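Local coordinates for coat protein (PDB 4DOX) that forms the capsid of the flexible filamentous papaya mosaic virus, in which it probably encloses the viral RNA, at residues 42-52 / 84-95. Residues are numbered along the deposited sequence; the frame is centred on the assembly and turned at random.
Sequences VSTLMVAAKVP and IPEISLAQLASI
I95 is the side chain to follow: it packs against one side of helix 42-48, touching V42, L45, M46 and, just past the helix, A49. Its CB points at that helix, and there the side chain forks. Chi1 of -77° puts CG1 beside the backbone N and leaves CG2 anti to it. CG2 lies 3.8 Å from L45 CB, 4.1 Å from M46 CG and near the carbonyl oxygen of V42. The other branch, CG1, runs out extended (chi2 173°) and carries CD1 to within 3.9 Å of A49 CB. One side chain thus reaches from V42 to A49, seven residues on. Deeper in, the M46 chain bends at chi3 and brings CE to L92 CD2, the two side chains crossing at about a right angle; V59 of helix 56-70 touches both, so a third helix backs this layer.

Helix 36-48 ends in a Schellman motif, with K50 at positive phi as its C-prime residue; V51 N bonds to M46 O and K50 N to V47 O. Beyond that turn V51 CG2 sits against I87 CD1, 3.9 Å apart, again crosswise. Further out, P52 CD and I84 CD1 meet tip to tip at 4.0 Å. I84 and I87 bound a type II turn, and the helix after it starts with a capping box: Q91 N donates to S88 OG, and S88 N donates back to Q91 OE1 from above the carbonyl plane.

No hydrogen bond crosses between the segments. The two helices, 138° apart in direction, and the turns at their ends meet mainly through aliphatic carbon, with methyls also against backbone carbonyl oxygens, which suggests that shape and burial, more than directional bonds, join these parts of the all-helical coat protein.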
# COMPACT_ATOMS: atom_id res chain seq x y z
N VAL A 42 0.71 -1.78 -12.87
CA VAL A 42 1.19 -0.52 -12.34
C VAL A 42 2.65 -0.28 -12.71
O VAL A 42 2.96 0.77 -13.27
CB VAL A 42 0.98 -0.37 -10.82
CG1 VAL A 42 1.61 0.97 -10.34
CG2 VAL A 42 -0.54 -0.46 -10.41
N SER A 43 3.53 -1.24 -12.44
CA SER A 43 4.94 -1.05 -12.81
C SER A 43 5.20 -1.07 -14.30
O SER A 43 6.13 -0.41 -14.76
CB SER A 43 5.88 -2.03 -12.12
OG SER A 43 5.48 -3.36 -12.37
N THR A 44 4.40 -1.80 -15.07
CA THR A 44 4.58 -1.82 -16.52
C THR A 44 4.28 -0.44 -17.06
O THR A 44 5.06 0.14 -17.85
CB THR A 44 3.70 -2.92 -17.24
OG1 THR A 44 4.08 -4.24 -16.80
CG2 THR A 44 3.85 -2.86 -18.72
N LEU A 45 3.16 0.10 -16.62
CA LEU A 45 2.75 1.43 -17.03
C LEU A 45 3.72 2.51 -16.54
O LEU A 45 3.93 3.51 -17.21
CB LEU A 45 1.32 1.69 -16.58
CG LEU A 45 0.32 1.41 -17.71
CD1 LEU A 45 0.07 -0.06 -18.04
CD2 LEU A 45 -0.99 2.08 -17.34
N MET A 46 4.31 2.28 -15.36
CA MET A 46 5.25 3.21 -14.80
C MET A 46 6.49 3.28 -15.64
O MET A 46 7.02 4.36 -15.91
CB MET A 46 5.64 2.80 -13.38
CG MET A 46 4.72 3.36 -12.34
SD MET A 46 5.11 2.70 -10.72
CE MET A 46 6.21 3.93 -10.01
N VAL A 47 6.97 2.10 -16.04
CA VAL A 47 8.14 2.03 -16.90
C VAL A 47 7.80 2.71 -18.23
O VAL A 47 8.59 3.49 -18.73
CB VAL A 47 8.71 0.55 -17.01
CG1 VAL A 47 9.67 0.35 -18.22
CG2 VAL A 47 9.40 0.15 -15.69
N ALA A 48 6.62 2.48 -18.78
CA ALA A 48 6.23 3.09 -20.04
C ALA A 48 6.16 4.61 -19.93
O ALA A 48 6.41 5.33 -20.88
CB ALA A 48 4.95 2.53 -20.51
N ALA A 49 5.78 5.08 -18.75
CA ALA A 49 5.69 6.49 -18.45
C ALA A 49 7.05 7.09 -18.23
O ALA A 49 7.17 8.28 -18.01
CB ALA A 49 4.85 6.70 -17.27
N LYS A 50 8.16 6.30 -18.48
CA LYS A 50 9.53 6.71 -18.24
C LYS A 50 10.16 6.70 -16.85
O LYS A 50 11.07 7.42 -16.59
CB LYS A 50 9.80 7.98 -19.00
CG LYS A 50 10.13 7.79 -20.44
CD LYS A 50 8.95 7.55 -21.29
CE LYS A 50 9.23 7.74 -22.72
NZ LYS A 50 9.43 9.17 -23.03
N VAL A 51 9.57 5.97 -15.97
CA VAL A 51 10.22 5.71 -14.70
C VAL A 51 11.19 4.59 -15.02
O VAL A 51 10.78 3.63 -15.68
CB VAL A 51 9.23 5.17 -13.63
CG1 VAL A 51 9.94 4.80 -12.34
CG2 VAL A 51 8.20 6.17 -13.34
N PRO A 52 12.49 4.72 -14.62
CA PRO A 52 13.49 3.65 -14.81
C PRO A 52 13.04 2.37 -14.13
O PRO A 52 12.55 2.42 -13.02
CB PRO A 52 14.74 4.20 -14.08
CG PRO A 52 14.65 5.72 -14.35
CD PRO A 52 13.11 5.98 -14.16
N ILE A 84 10.94 12.09 -10.65
CA ILE A 84 11.12 11.97 -12.12
C ILE A 84 10.50 13.20 -12.81
O ILE A 84 9.33 13.54 -12.55
CB ILE A 84 10.53 10.62 -12.76
CG1 ILE A 84 10.98 9.34 -12.04
CG2 ILE A 84 10.84 10.51 -14.26
CD1 ILE A 84 12.48 9.19 -11.91
N PRO A 85 11.27 13.90 -13.67
CA PRO A 85 10.69 15.14 -14.18
C PRO A 85 9.59 14.83 -15.16
O PRO A 85 9.66 13.82 -15.91
CB PRO A 85 11.86 15.83 -14.91
CG PRO A 85 13.13 15.08 -14.45
CD PRO A 85 12.63 13.67 -14.21
N GLU A 86 8.56 15.66 -15.13
CA GLU A 86 7.39 15.42 -15.99
C GLU A 86 6.58 14.15 -15.65
O GLU A 86 5.79 13.66 -16.48
CB GLU A 86 7.75 15.47 -17.51
CG GLU A 86 7.20 16.74 -18.30
CD GLU A 86 5.67 17.05 -18.03
OE1 GLU A 86 4.90 16.09 -17.65
OE2 GLU A 86 5.27 18.25 -18.20
N ILE A 87 6.78 13.62 -14.44
CA ILE A 87 5.79 12.72 -13.81
C ILE A 87 5.48 13.24 -12.42
O ILE A 87 6.35 13.24 -11.58
CB ILE A 87 6.29 11.25 -13.76
CG1 ILE A 87 6.70 10.80 -15.15
CG2 ILE A 87 5.18 10.32 -13.31
CD1 ILE A 87 7.42 9.50 -15.17
N SER A 88 4.26 13.73 -12.21
CA SER A 88 3.82 14.25 -10.89
C SER A 88 3.28 13.10 -10.05
O SER A 88 3.04 12.03 -10.58
CB SER A 88 2.71 15.30 -11.07
OG SER A 88 1.55 14.70 -11.64
N LEU A 89 3.09 13.31 -8.74
CA LEU A 89 2.48 12.28 -7.91
C LEU A 89 1.06 11.98 -8.42
O LEU A 89 0.65 10.80 -8.50
CB LEU A 89 2.46 12.65 -6.42
CG LEU A 89 3.84 12.83 -5.75
CD1 LEU A 89 3.72 13.15 -4.29
CD2 LEU A 89 4.83 11.68 -5.91
N ALA A 90 0.33 13.02 -8.81
CA ALA A 90 -1.02 12.79 -9.32
C ALA A 90 -0.98 11.85 -10.52
O ALA A 90 -1.88 11.04 -10.68
CB ALA A 90 -1.74 14.10 -9.68
N GLN A 91 0.04 11.97 -11.37
CA GLN A 91 0.16 11.08 -12.53
C GLN A 91 0.36 9.63 -12.13
O GLN A 91 -0.28 8.73 -12.68
CB GLN A 91 1.22 11.56 -13.49
CG GLN A 91 0.81 12.85 -14.20
CD GLN A 91 1.87 13.35 -15.18
OE1 GLN A 91 2.78 14.14 -14.83
NE2 GLN A 91 1.78 12.86 -16.42
N LEU A 92 1.21 9.42 -11.13
CA LEU A 92 1.47 8.08 -10.60
C LEU A 92 0.21 7.51 -10.00
O LEU A 92 -0.09 6.34 -10.23
CB LEU A 92 2.58 8.08 -9.54
CG LEU A 92 4.01 8.42 -9.99
CD1 LEU A 92 4.99 8.35 -8.77
CD2 LEU A 92 4.46 7.48 -11.15
N ALA A 93 -0.56 8.34 -9.29
CA ALA A 93 -1.82 7.93 -8.72
C ALA A 93 -2.79 7.48 -9.82
O ALA A 93 -3.55 6.48 -9.64
CB ALA A 93 -2.42 9.05 -7.92
N SER A 94 -2.79 8.18 -10.95
CA SER A 94 -3.67 7.79 -12.03
C SER A 94 -3.22 6.43 -12.60
O SER A 94 -4.04 5.57 -12.92
CB SER A 94 -3.71 8.87 -13.08
OG SER A 94 -4.34 10.00 -12.56
N ILE A 95 -1.90 6.26 -12.74
CA ILE A 95 -1.32 5.03 -13.22
C ILE A 95 -1.76 3.91 -12.28
O ILE A 95 -2.23 2.86 -12.73
CB ILE A 95 0.20 5.13 -13.29
CG1 ILE A 95 0.61 5.93 -14.51
CG2 ILE A 95 0.81 3.77 -13.42
CD1 ILE A 95 2.09 6.22 -14.57